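Local coordinates for protein 3-hydroxyadipyl-CoA dehydrogenase (Escherichia coli, PDB 3MOG) that catalyses the NAD-dependent oxidation of 3-hydroxyadipyl-CoA to 3-oxoadipyl-CoA in the bacterial degradation of phenylacetate, at residues V5-V10 against Q30-D35; D78-A83 against A107-P112; I317-L322 against A338-V343; I354-V359 against V379-D384. All coordinates share one frame; numbering follows the deposited sequence.

Interaction 1 of 4, residues V5-V10 against Q30-D35; sequences VQTVAV and QVLLYD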
loop_
_atom_site.group_PDB
_atom_site.type_symbol
_atom_site.label_atom_id
_atom_site.label_comp_id
_atom_site.label_asym_id
_atom_site.label_seq_id
_atom_site.Cartn_x
_atom_site.Cartn_y
_atom_site.Cartn_z
ATOM N N VAL C 5 8.959 -43.253 -13.866
ATOM C CA VAL C 5 10.113 -42.569 -13.289
ATOM C C VAL C 5 11.000 -43.614 -12.649
ATOM O O VAL C 5 10.587 -44.322 -11.727
ATOM C CB VAL C 5 9.722 -41.477 -12.256
ATOM C CG1 VAL C 5 10.949 -40.972 -11.492
ATOM C CG2 VAL C 5 9.027 -40.316 -12.943
ATOM N N GLN C 6 12.219 -43.713 -13.164
ATOM C CA GLN C 6 13.201 -44.639 -12.639
ATOM C C GLN C 6 14.335 -43.856 -11.975
ATOM O O GLN C 6 14.377 -43.741 -10.754
ATOM C CB GLN C 6 13.728 -45.550 -13.757
ATOM C CG GLN C 6 14.149 -46.933 -13.286
ATOM C CD GLN C 6 12.981 -47.751 -12.757
ATOM O OE1 GLN C 6 12.117 -48.183 -13.522
ATOM N NE2 GLN C 6 12.952 -47.970 -11.443
ATOM N N THR C 7 15.235 -43.304 -12.783
ATOM C CA THR C 7 16.396 -42.598 -12.264
ATOM C C THR C 7 16.029 -41.161 -11.927
ATOM O O THR C 7 15.541 -40.413 -12.781
ATOM C CB THR C 7 17.573 -42.651 -13.267
ATOM O OG1 THR C 7 17.846 -44.014 -13.584
ATOM C CG2 THR C 7 18.844 -42.021 -12.683
ATOM N N VAL C 8 16.271 -40.788 -10.675
ATOM C CA VAL C 8 16.002 -39.444 -10.190
ATOM C C VAL C 8 17.330 -38.703 -9.992
ATOM O O VAL C 8 18.269 -39.253 -9.428
ATOM C CB VAL C 8 15.211 -39.477 -8.852
ATOM C CG1 VAL C 8 14.953 -38.069 -8.322
ATOM C CG2 VAL C 8 13.893 -40.244 -9.030
ATOM N N ALA C 9 17.396 -37.470 -10.484
ATOM C CA ALA C 9 18.526 -36.595 -10.232
ATOM C C ALA C 9 18.123 -35.545 -9.222
ATOM O O ALA C 9 17.078 -34.922 -9.352
ATOM C CB ALA C 9 18.982 -35.925 -11.518
ATOM N N VAL C 10 18.963 -35.360 -8.216
ATOM C CA VAL C 10 18.765 -34.344 -7.211
ATOM C C VAL C 10 19.943 -33.362 -7.334
ATOM O O VAL C 10 21.115 -33.770 -7.285
ATOM C CB VAL C 10 18.717 -34.963 -5.794
ATOM C CG1 VAL C 10 18.703 -33.879 -4.740
ATOM C CG2 VAL C 10 17.512 -35.885 -5.625
ATOM N N GLN C 30 17.358 -45.208 -8.363
ATOM C CA GLN C 30 18.731 -44.805 -8.592
ATOM C C GLN C 30 18.765 -43.272 -8.528
ATOM O O GLN C 30 18.008 -42.599 -9.234
ATOM C CB GLN C 30 19.203 -45.343 -9.952
ATOM C CG GLN C 30 20.616 -44.948 -10.352
ATOM C CD GLN C 30 21.420 -46.133 -10.863
ATOM O OE1 GLN C 30 21.965 -46.101 -11.972
ATOM N NE2 GLN C 30 21.504 -47.189 -10.045
ATOM N N VAL C 31 19.605 -42.734 -7.647
ATOM C CA VAL C 31 19.685 -41.290 -7.452
ATOM C C VAL C 31 21.034 -40.713 -7.863
ATOM O O VAL C 31 22.070 -41.061 -7.298
ATOM C CB VAL C 31 19.348 -40.865 -5.999
ATOM C CG1 VAL C 31 19.503 -39.343 -5.818
ATOM C CG2 VAL C 31 17.937 -41.299 -5.638
ATOM N N LEU C 32 21.003 -39.825 -8.853
ATOM C CA LEU C 32 22.178 -39.058 -9.232
ATOM C C LEU C 32 22.201 -37.781 -8.410
ATOM O O LEU C 32 21.412 -36.871 -8.652
ATOM C CB LEU C 32 22.146 -38.739 -10.728
ATOM C CG LEU C 32 22.098 -39.942 -11.685
ATOM C CD1 LEU C 32 21.807 -39.504 -13.104
ATOM C CD2 LEU C 32 23.374 -40.760 -11.646
ATOM N N LEU C 33 23.080 -37.726 -7.419
ATOM C CA LEU C 33 23.210 -36.542 -6.583
ATOM C C LEU C 33 24.301 -35.610 -7.145
ATOM O O LEU C 33 25.487 -35.918 -7.068
ATOM C CB LEU C 33 23.510 -36.939 -5.133
ATOM C CG LEU C 33 23.546 -35.862 -4.031
ATOM C CD1 LEU C 33 22.205 -35.123 -3.865
ATOM C CD2 LEU C 33 23.933 -36.514 -2.720
ATOM N N TYR C 34 23.882 -34.484 -7.714
ATOM C CA TYR C 34 24.772 -33.580 -8.434
ATOM C C TYR C 34 25.139 -32.327 -7.654
ATOM O O TYR C 34 24.272 -31.631 -7.129
ATOM C CB TYR C 34 24.153 -33.170 -9.781
ATOM C CG TYR C 34 24.898 -32.050 -10.497
ATOM C CD1 TYR C 34 24.400 -30.743 -10.508
ATOM C CD2 TYR C 34 26.108 -32.294 -11.156
ATOM C CE1 TYR C 34 25.078 -29.715 -11.154
ATOM C CE2 TYR C 34 26.796 -31.262 -11.812
ATOM C CZ TYR C 34 26.273 -29.983 -11.804
ATOM O OH TYR C 34 26.945 -28.966 -12.439
ATOM N N ASP C 35 26.443 -32.057 -7.609
ATOM C CA ASP C 35 27.016 -30.796 -7.152
ATOM C C ASP C 35 28.391 -30.684 -7.813
ATOM O O ASP C 35 29.001 -31.711 -8.142
ATOM C CB ASP C 35 27.164 -30.785 -5.630
ATOM C CG ASP C 35 27.332 -29.385 -5.061
ATOM O OD1 ASP C 35 27.583 -28.428 -5.827
ATOM O OD2 ASP C 35 27.209 -29.240 -3.830
HETATM O O HOH W 1 15.832 -46.324 -10.502
#
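Val10 meets both Val31 and Leu33, and here the strands pack closely. Its CG1, anti to the backbone N (chi1 172°), lies 3.8 Å from Leu33 CD1, while CG2 reaches back to within 4.0 Å of Val31 CG1, so that one forked side chain straddles two neighbours on the partner strand. Val8 shares this face of the sheet, where helix 15-26 covers Val10 and Val31, and helix 38-57 closes over Leu33. On the face of Ala9 and Leu32, Leu32 CD1 also reaches Thr7 CG2 at 3.9 Å. Between the strands, four parallel-strand hydrogen bonds, each 2.9 Å, run from Val8 N to Gln30 O, Leu32 N to Val8 O, Val10 N to Leu32 O and Tyr34 N to Val10 O.

The other end is looser. Thr7 still lies alongside Gln30, both side chains pointing the same way, but one residue earlier the backbones part, with Gln6 O 4.1 Å from Gln30 N. A water fills in: it accepts from Gln30 N at 2.9 Å and is bonded only weakly to Gln6 O and NE2. Gln6 O has a firmer partner in His29 ND1. Strand 8-11, helix 15-26 and strand 31-34 form the opening beta-alpha-beta unit of a Rossmann fold, and Val10 packs against a turn whose Gly12, Gly14 and Gly17 are consistent with the glycine-rich signature of NAD binding.

Interaction 2 of 4, residues D78-A83 against A107-P112; sequences DIHALA and AEVCPP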
loop_
_atom_site.group_PDB
_atom_site.type_symbol
_atom_site.label_atom_id
_atom_site.label_comp_id
_atom_site.label_asym_id
_atom_site.label_seq_id
_atom_site.Cartn_x
_atom_site.Cartn_y
_atom_site.Cartn_z
ATOM N N ASP C 78 29.547 -34.255 -13.094
ATOM C CA ASP C 78 29.298 -33.926 -14.495
ATOM C C ASP C 78 27.784 -33.828 -14.757
ATOM O O ASP C 78 27.048 -34.812 -14.604
ATOM C CB ASP C 78 29.964 -34.975 -15.398
ATOM C CG ASP C 78 29.771 -34.694 -16.885
ATOM O OD1 ASP C 78 29.773 -33.512 -17.293
ATOM O OD2 ASP C 78 29.628 -35.670 -17.652
ATOM N N ILE C 79 27.335 -32.635 -15.153
ATOM C CA ILE C 79 25.910 -32.353 -15.429
ATOM C C ILE C 79 25.335 -33.236 -16.531
ATOM O O ILE C 79 24.124 -33.471 -16.574
ATOM C CB ILE C 79 25.654 -30.874 -15.853
ATOM C CG1 ILE C 79 26.923 -30.011 -15.721
ATOM C CG2 ILE C 79 24.446 -30.301 -15.106
ATOM C CD1 ILE C 79 27.783 -29.935 -17.009
ATOM N N HIS C 80 26.216 -33.717 -17.408
ATOM C CA HIS C 80 25.836 -34.566 -18.530
ATOM C C HIS C 80 25.397 -35.954 -18.107
ATOM O O HIS C 80 24.651 -36.606 -18.831
ATOM C CB HIS C 80 26.968 -34.655 -19.553
ATOM C CG HIS C 80 27.166 -33.395 -20.334
ATOM N ND1 HIS C 80 26.437 -33.103 -21.467
ATOM C CD2 HIS C 80 28.002 -32.348 -20.140
ATOM C CE1 HIS C 80 26.815 -31.927 -21.937
ATOM N NE2 HIS C 80 27.767 -31.449 -21.153
ATOM N N ALA C 81 25.847 -36.391 -16.933
ATOM C CA ALA C 81 25.417 -37.670 -16.364
ATOM C C ALA C 81 23.920 -37.682 -16.054
ATOM O O ALA C 81 23.296 -38.744 -16.049
ATOM C CB ALA C 81 26.227 -38.013 -15.120
ATOM N N LEU C 82 23.338 -36.502 -15.839
ATOM C CA LEU C 82 21.893 -36.394 -15.603
ATOM C C LEU C 82 21.024 -36.578 -16.864
ATOM O O LEU C 82 19.801 -36.390 -16.805
ATOM C CB LEU C 82 21.532 -35.069 -14.906
ATOM C CG LEU C 82 22.343 -34.475 -13.750
ATOM C CD1 LEU C 82 21.565 -33.296 -13.173
ATOM C CD2 LEU C 82 22.652 -35.478 -12.659
ATOM N N ALA C 83 21.639 -36.952 -17.990
ATOM C CA ALA C 83 20.882 -37.245 -19.220
ATOM C C ALA C 83 20.014 -38.503 -19.092
ATOM O O ALA C 83 19.005 -38.643 -19.781
ATOM C CB ALA C 83 21.809 -37.370 -20.413
ATOM N N ALA C 107 17.787 -28.372 -20.024
ATOM C CA ALA C 107 16.942 -28.511 -21.213
ATOM C C ALA C 107 17.670 -29.193 -22.383
ATOM O O ALA C 107 17.069 -30.000 -23.095
ATOM C CB ALA C 107 16.368 -27.166 -21.633
ATOM N N GLU C 108 18.959 -28.887 -22.556
ATOM C CA GLU C 108 19.787 -29.544 -23.594
ATOM C C GLU C 108 20.345 -30.905 -23.198
ATOM O O GLU C 108 20.333 -31.827 -24.011
ATOM C CB GLU C 108 20.917 -28.644 -24.116
ATOM C CG GLU C 108 21.182 -27.383 -23.326
ATOM C CD GLU C 108 21.175 -26.165 -24.229
ATOM O OE1 GLU C 108 20.253 -26.066 -25.071
ATOM O OE2 GLU C 108 22.082 -25.313 -24.105
ATOM N N VAL C 109 20.830 -31.009 -21.959
ATOM C CA VAL C 109 21.358 -32.256 -21.384
ATOM C C VAL C 109 20.337 -33.411 -21.406
ATOM O O VAL C 109 20.644 -34.493 -21.888
ATOM C CB VAL C 109 21.907 -32.017 -19.937
ATOM C CG1 VAL C 109 22.103 -33.326 -19.178
ATOM C CG2 VAL C 109 23.209 -31.222 -19.975
ATOM N N CYS C 110 19.123 -33.148 -20.924
ATOM C CA CYS C 110 18.086 -34.176 -20.748
ATOM C C CYS C 110 17.141 -34.277 -21.948
ATOM O O CYS C 110 16.987 -33.301 -22.687
ATOM C CB CYS C 110 17.250 -33.855 -19.500
ATOM S SG CYS C 110 18.210 -33.436 -18.052
ATOM N N PRO C 111 16.494 -35.452 -22.137
ATOM C CA PRO C 111 15.373 -35.551 -23.087
ATOM C C PRO C 111 14.218 -34.587 -22.753
ATOM O O PRO C 111 14.044 -34.213 -21.592
ATOM C CB PRO C 111 14.905 -37.013 -22.945
ATOM C CG PRO C 111 15.661 -37.591 -21.789
ATOM C CD PRO C 111 16.903 -36.783 -21.648
ATOM N N PRO C 112 13.435 -34.182 -23.767
ATOM C CA PRO C 112 12.297 -33.285 -23.532
ATOM C C PRO C 112 11.091 -33.920 -22.800
ATOM O O PRO C 112 10.100 -33.228 -22.550
ATOM C CB PRO C 112 11.899 -32.847 -24.950
ATOM C CG PRO C 112 13.129 -33.095 -25.789
ATOM C CD PRO C 112 13.712 -34.339 -25.207
#
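Val109, at the last turn of helix 96-109, carries this contact by pushing its two methyl branches against the short 3-10 segment 79-83. The apolar contacts divide between those branches. CG1, set opposite the backbone N (chi1 164°), faces Ala83 CB at 4.2 Å. CG2 lies over one face of the His80 imidazole, 4.0 Å from ND1, the two side chains crossing at about a right angle; Asp78 OD1 lies at the edge of the same ring, in its plane.

Contacts with backbone oxygen form a second group. Ile79 O comes within 3.3 Å of Val109 CG1 while also accepting from Leu82 N inside the 3-10 turn. Ala83 CB abuts Val109 O at 3.4 Å, and Ala83 O meets Pro111 CD at the same 3.4 Å, so this alanine touches both the helix end and the proline after it. Between Val109 and Pro111 in the chain, Cys110 leaves helical geometry, and its SG is 3.6 Å from Leu82 O. A glycine in place of Val109 would probably open a gap between helix and turn and leave the His80 ring freer to rotate.

Buried contacts back this small interface: Leu82 packs on Leu32, Tyr34, Val76 and Leu106. The contact ties the connection between strands 73-76 and 87-90 to the C-terminal end of helix 96-109, in an NAD-binding domain of the Rossmann type.

Interaction 3 of 4, residues I317-L322 against A338-V343; sequences IDDVLL and ARPVVV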
loop_
_atom_site.group_PDB
_atom_site.type_symbol
_atom_site.label_atom_id
_atom_site.label_comp_id
_atom_site.label_asym_id
_atom_site.label_seq_id
_atom_site.Cartn_x
_atom_site.Cartn_y
_atom_site.Cartn_z
ATOM N N ILE C 317 -23.223 -14.511 35.508
ATOM C CA ILE C 317 -22.731 -14.932 36.814
ATOM C C ILE C 317 -23.043 -13.778 37.760
ATOM O O ILE C 317 -22.366 -12.751 37.727
ATOM C CB ILE C 317 -21.208 -15.208 36.750
ATOM C CG1 ILE C 317 -20.893 -16.219 35.639
ATOM C CG2 ILE C 317 -20.697 -15.726 38.061
ATOM C CD1 ILE C 317 -19.441 -16.309 35.263
ATOM N N ASP C 318 -24.082 -13.962 38.582
ATOM C CA ASP C 318 -24.720 -12.889 39.360
ATOM C C ASP C 318 -25.082 -11.690 38.469
ATOM O O ASP C 318 -26.060 -11.757 37.729
ATOM C CB ASP C 318 -23.894 -12.501 40.604
ATOM C CG ASP C 318 -23.867 -13.611 41.667
ATOM O OD1 ASP C 318 -24.804 -14.433 41.719
ATOM O OD2 ASP C 318 -22.905 -13.664 42.459
ATOM N N ASP C 319 -24.294 -10.618 38.524
ATOM C CA ASP C 319 -24.496 -9.469 37.626
ATOM C C ASP C 319 -23.439 -9.368 36.504
ATOM O O ASP C 319 -23.583 -8.549 35.589
ATOM C CB ASP C 319 -24.567 -8.154 38.416
ATOM C CG ASP C 319 -23.344 -7.924 39.291
ATOM O OD1 ASP C 319 -22.692 -8.914 39.699
ATOM O OD2 ASP C 319 -23.041 -6.746 39.577
ATOM N N VAL C 320 -22.396 -10.199 36.588
ATOM C CA VAL C 320 -21.310 -10.238 35.601
ATOM C C VAL C 320 -21.703 -11.017 34.356
ATOM O O VAL C 320 -22.116 -12.175 34.445
ATOM C CB VAL C 320 -20.053 -10.930 36.161
ATOM C CG1 VAL C 320 -18.831 -10.651 35.277
ATOM C CG2 VAL C 320 -19.807 -10.506 37.585
ATOM N N LEU C 321 -21.563 -10.386 33.195
ATOM C CA LEU C 321 -21.625 -11.121 31.940
ATOM C C LEU C 321 -20.231 -11.601 31.577
ATOM O O LEU C 321 -19.304 -10.800 31.435
ATOM C CB LEU C 321 -22.218 -10.275 30.812
ATOM C CG LEU C 321 -23.692 -9.850 30.911
ATOM C CD1 LEU C 321 -24.151 -9.227 29.607
ATOM C CD2 LEU C 321 -24.615 -11.005 31.261
ATOM N N LEU C 322 -20.089 -12.915 31.480
ATOM C CA LEU C 322 -18.898 -13.540 30.938
ATOM C C LEU C 322 -19.207 -13.870 29.482
ATOM O O LEU C 322 -20.057 -14.728 29.193
ATOM C CB LEU C 322 -18.543 -14.808 31.712
ATOM C CG LEU C 322 -17.335 -15.586 31.193
ATOM C CD1 LEU C 322 -16.064 -14.793 31.424
ATOM C CD2 LEU C 322 -17.233 -16.969 31.824
ATOM N N ALA C 338 -24.364 -1.467 31.067
ATOM C CA ALA C 338 -24.353 -0.956 32.458
ATOM C C ALA C 338 -24.132 -2.032 33.542
ATOM O O ALA C 338 -24.696 -1.947 34.639
ATOM C CB ALA C 338 -25.626 -0.138 32.748
ATOM N N ARG C 339 -23.334 -3.046 33.208
ATOM C CA ARG C 339 -23.077 -4.205 34.055
ATOM C C ARG C 339 -21.580 -4.448 33.927
ATOM O O ARG C 339 -20.990 -4.015 32.944
ATOM C CB ARG C 339 -23.796 -5.441 33.501
ATOM C CG ARG C 339 -25.299 -5.362 33.461
ATOM C CD ARG C 339 -25.881 -6.313 32.424
ATOM N NE ARG C 339 -25.755 -7.720 32.811
ATOM C CZ ARG C 339 -26.552 -8.347 33.675
ATOM N NH1 ARG C 339 -27.549 -7.700 34.281
ATOM N NH2 ARG C 339 -26.342 -9.627 33.946
ATOM N N PRO C 340 -20.964 -5.153 34.899
ATOM C CA PRO C 340 -19.591 -5.581 34.707
ATOM C C PRO C 340 -19.517 -6.692 33.670
ATOM O O PRO C 340 -20.469 -7.470 33.543
ATOM C CB PRO C 340 -19.196 -6.152 36.076
ATOM C CG PRO C 340 -20.228 -5.683 37.017
ATOM C CD PRO C 340 -21.471 -5.566 36.218
ATOM N N VAL C 341 -18.396 -6.756 32.942
ATOM C CA VAL C 341 -18.196 -7.726 31.869
ATOM C C VAL C 341 -16.773 -8.279 31.886
ATOM O O VAL C 341 -15.795 -7.526 31.977
ATOM C CB VAL C 341 -18.528 -7.129 30.461
ATOM C CG1 VAL C 341 -18.209 -8.114 29.350
ATOM C CG2 VAL C 341 -19.983 -6.739 30.352
ATOM N N VAL C 342 -16.663 -9.605 31.825
ATOM C CA VAL C 342 -15.395 -10.249 31.530
ATOM C C VAL C 342 -15.486 -10.877 30.126
ATOM O O VAL C 342 -16.420 -11.629 29.825
ATOM C CB VAL C 342 -15.002 -11.289 32.615
ATOM C CG1 VAL C 342 -13.658 -11.960 32.279
ATOM C CG2 VAL C 342 -14.928 -10.633 33.977
ATOM N N VAL C 343 -14.537 -10.530 29.260
ATOM C CA VAL C 343 -14.448 -11.142 27.936
ATOM C C VAL C 343 -13.521 -12.373 27.987
ATOM O O VAL C 343 -12.429 -12.301 28.533
ATOM C CB VAL C 343 -14.002 -10.110 26.863
ATOM C CG1 VAL C 343 -13.410 -10.789 25.642
ATOM C CG2 VAL C 343 -15.188 -9.235 26.450
#
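Leu321 O takes a hydrogen bond from Val342 N at 2.9 Å and a CA-H...O contact from Val341 CA at 3.3 Å. Leu321 N donates to Pro340 O at 3.1 Å. On the Val342 face, Leu322 CD1 packs 3.8 Å from Val342 CG1, and Val320 CG1 lies 4.1 Å from Val342 CG2, with helix 362-373 covering Val320 and Val342. On the other face, Leu321 CB is 4.2 Å from Val341 CG2. Strands 320-324 and 341-345 run parallel, joined through helix 330-337 as one beta-alpha-beta unit of the reduced Rossmann-type domain.

Arg339 bends at chi3 (71°) to bring its guanidinium beside the type II' turn from Ile317 to Val320. One face lies over Asp319 O, without a hydrogen bond, and the isobutyl group of Leu321 abuts the edge, with CD2 3.5 Å from Arg339 NH2. Glu316 offers a long, weak ion pair to that nitrogen. Cutting Arg339 back to an alanine is likely to uncover Leu321 and leave Glu316 without this distant positive charge. Asp318 is salt-bridged through OD2 to Lys367, while Asp319 OD2 touches the proline ring at its CD and CG corner, 3.9 Å from Pro340 CD, the two side chains crossing at about a right angle.

Interaction 4 of 4, residues I354-V359 against V379-D384; sequences IAAAAV and VLQIAD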
loop_
_atom_site.group_PDB
_atom_site.type_symbol
_atom_site.label_atom_id
_atom_site.label_comp_id
_atom_site.label_asym_id
_atom_site.label_seq_id
_atom_site.Cartn_x
_atom_site.Cartn_y
_atom_site.Cartn_z
ATOM N N ILE C 354 -8.585 -14.064 29.457
ATOM C CA ILE C 354 -9.718 -13.218 29.841
ATOM C C ILE C 354 -9.290 -11.759 29.945
ATOM O O ILE C 354 -8.110 -11.461 30.094
ATOM C CB ILE C 354 -10.382 -13.642 31.206
ATOM C CG1 ILE C 354 -9.474 -13.302 32.397
ATOM C CG2 ILE C 354 -10.792 -15.128 31.209
ATOM C CD1 ILE C 354 -10.219 -13.094 33.694
ATOM N N ALA C 355 -10.254 -10.855 29.827
ATOM C CA ALA C 355 -9.994 -9.446 30.066
ATOM C C ALA C 355 -11.193 -8.892 30.765
ATOM O O ALA C 355 -12.333 -9.190 30.387
ATOM C CB ALA C 355 -9.733 -8.686 28.757
ATOM N N ALA C 356 -10.926 -8.117 31.811
ATOM C CA ALA C 356 -11.965 -7.444 32.574
ATOM C C ALA C 356 -12.098 -6.037 32.038
ATOM O O ALA C 356 -11.096 -5.414 31.688
ATOM C CB ALA C 356 -11.579 -7.388 34.028
ATOM N N ALA C 357 -13.325 -5.536 31.958
ATOM C CA ALA C 357 -13.524 -4.118 31.701
ATOM C C ALA C 357 -12.912 -3.332 32.861
ATOM O O ALA C 357 -13.072 -3.710 34.025
ATOM C CB ALA C 357 -14.985 -3.816 31.561
ATOM N N ALA C 358 -12.183 -2.268 32.537
ATOM C CA ALA C 358 -11.606 -1.348 33.536
ATOM C C ALA C 358 -12.608 -0.935 34.610
ATOM O O ALA C 358 -12.248 -0.812 35.777
ATOM C CB ALA C 358 -11.046 -0.101 32.845
ATOM N N VAL C 359 -13.863 -0.752 34.183
ATOM C CA VAL C 359 -15.000 -0.367 35.026
ATOM C C VAL C 359 -15.506 -1.475 35.986
ATOM O O VAL C 359 -16.340 -1.202 36.858
ATOM C CB VAL C 359 -16.166 0.197 34.135
ATOM C CG1 VAL C 359 -17.101 -0.906 33.649
ATOM C CG2 VAL C 359 -16.949 1.284 34.850
ATOM N N VAL C 379 -6.738 -19.843 33.970
ATOM C CA VAL C 379 -7.128 -18.487 33.591
ATOM C C VAL C 379 -5.925 -17.549 33.524
ATOM O O VAL C 379 -5.291 -17.286 34.546
ATOM C CB VAL C 379 -8.152 -17.905 34.594
ATOM C CG1 VAL C 379 -8.635 -16.533 34.143
ATOM C CG2 VAL C 379 -9.321 -18.843 34.763
ATOM N N LEU C 380 -5.621 -17.045 32.324
ATOM C CA LEU C 380 -4.582 -16.013 32.143
ATOM C C LEU C 380 -5.221 -14.673 31.839
ATOM O O LEU C 380 -6.083 -14.584 30.970
ATOM C CB LEU C 380 -3.634 -16.379 31.006
ATOM C CG LEU C 380 -2.754 -17.613 31.159
ATOM C CD1 LEU C 380 -2.136 -17.960 29.838
ATOM C CD2 LEU C 380 -1.665 -17.384 32.194
ATOM N N GLN C 381 -4.806 -13.628 32.548
ATOM C CA GLN C 381 -5.400 -12.310 32.352
ATOM C C GLN C 381 -4.537 -11.416 31.466
ATOM O O GLN C 381 -3.339 -11.248 31.726
ATOM C CB GLN C 381 -5.679 -11.625 33.692
ATOM C CG GLN C 381 -6.635 -10.457 33.567
ATOM C CD GLN C 381 -7.104 -9.901 34.905
ATOM O OE1 GLN C 381 -6.810 -10.449 35.975
ATOM N NE2 GLN C 381 -7.857 -8.806 34.845
ATOM N N ILE C 382 -5.150 -10.842 30.424
ATOM C CA ILE C 382 -4.427 -9.985 29.470
ATOM C C ILE C 382 -5.129 -8.638 29.293
ATOM O O ILE C 382 -6.145 -8.391 29.936
ATOM C CB ILE C 382 -4.241 -10.695 28.104
ATOM C CG1 ILE C 382 -5.584 -10.945 27.417
ATOM C CG2 ILE C 382 -3.495 -12.031 28.277
ATOM C CD1 ILE C 382 -5.460 -11.591 26.010
ATOM N N ALA C 383 -4.608 -7.770 28.424
ATOM C CA ALA C 383 -5.282 -6.498 28.158
ATOM C C ALA C 383 -6.614 -6.697 27.403
ATOM O O ALA C 383 -6.845 -7.745 26.801
ATOM C CB ALA C 383 -4.364 -5.540 27.418
ATOM N N ASP C 384 -7.488 -5.698 27.488
ATOM C CA ASP C 384 -8.803 -5.697 26.856
ATOM C C ASP C 384 -8.650 -5.405 25.350
ATOM O O ASP C 384 -8.903 -4.301 24.869
ATOM C CB ASP C 384 -9.708 -4.675 27.567
ATOM C CG ASP C 384 -11.187 -4.866 27.254
ATOM O OD1 ASP C 384 -11.574 -5.874 26.630
ATOM O OD2 ASP C 384 -11.978 -3.987 27.643
HETATM O O HOH W 2 -7.849 -7.729 32.065
HETATM O O HOH W 3 -10.909 -2.012 29.472
#
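Ile354 holds both backbone bonds between these strands. Its N donates to Leu380 O at 3.0 Å, and its O accepts from Ile382 N, also at 3.0 Å and almost straight (176° at the hydrogen). Its side chain closes the same end: CG1 sits between the backbone N and the carbonyl carbon (chi1 72°), which places it 3.8 Å from Val379 CG1. Beyond this single parallel bridge the strands diverge, and a water takes over. It donates to Ile382 O at 2.8 Å and accepts from both Ala356 N and Gln381 NE2, the glutamine reaching it on an extended chain. Ala355 CB meanwhile nestles against the departing loop, 3.6 Å from Ala383 O and close to Asp384.

Outside this first shell, Asp384 is held by the N-terminal end of helix 330-337. Its OD1 accepts from Ala330 N and OD2 from Gln331 N, so both oxygens receive N-H groups at the start of that helix, whose dipole would probably favour the charged carboxylate. A second water donates to Asp384 OD2 at 2.9 Å and accepts weakly from Ala358 N. Ile369 and Leu372 of helix 362-373 back Ile354, and Leu372 also touches Val379. Strand 351-356, this helix and strand 378-381 make a beta-alpha-beta crossover, the recurring unit of Rossmann-type folds, here in the reduced domain of the family.

In the fold
The four contacts form two pairs in two Rossmann-type domains on opposite sides of the chain's centre. Interactions 1 and 2 have centres about 11 Å apart and touch through Leu82, whose CD2 lies 3.8 Å from Leu32 CB and 3.9 Å from Ala9 CB. Interactions 3 and 4, centres about 12 Å apart, share a sheet: strands 341-345 and 351-356 are antiparallel neighbours, with Val343 N probably hydrogen-bonded to Ala355 O at 2.8 Å. Between the pairs nothing touches; the nearest atoms of interactions 1 and 4 are about 43 Å apart. In interaction 1, Val10 borders the glycine-rich turn that probably receives NAD.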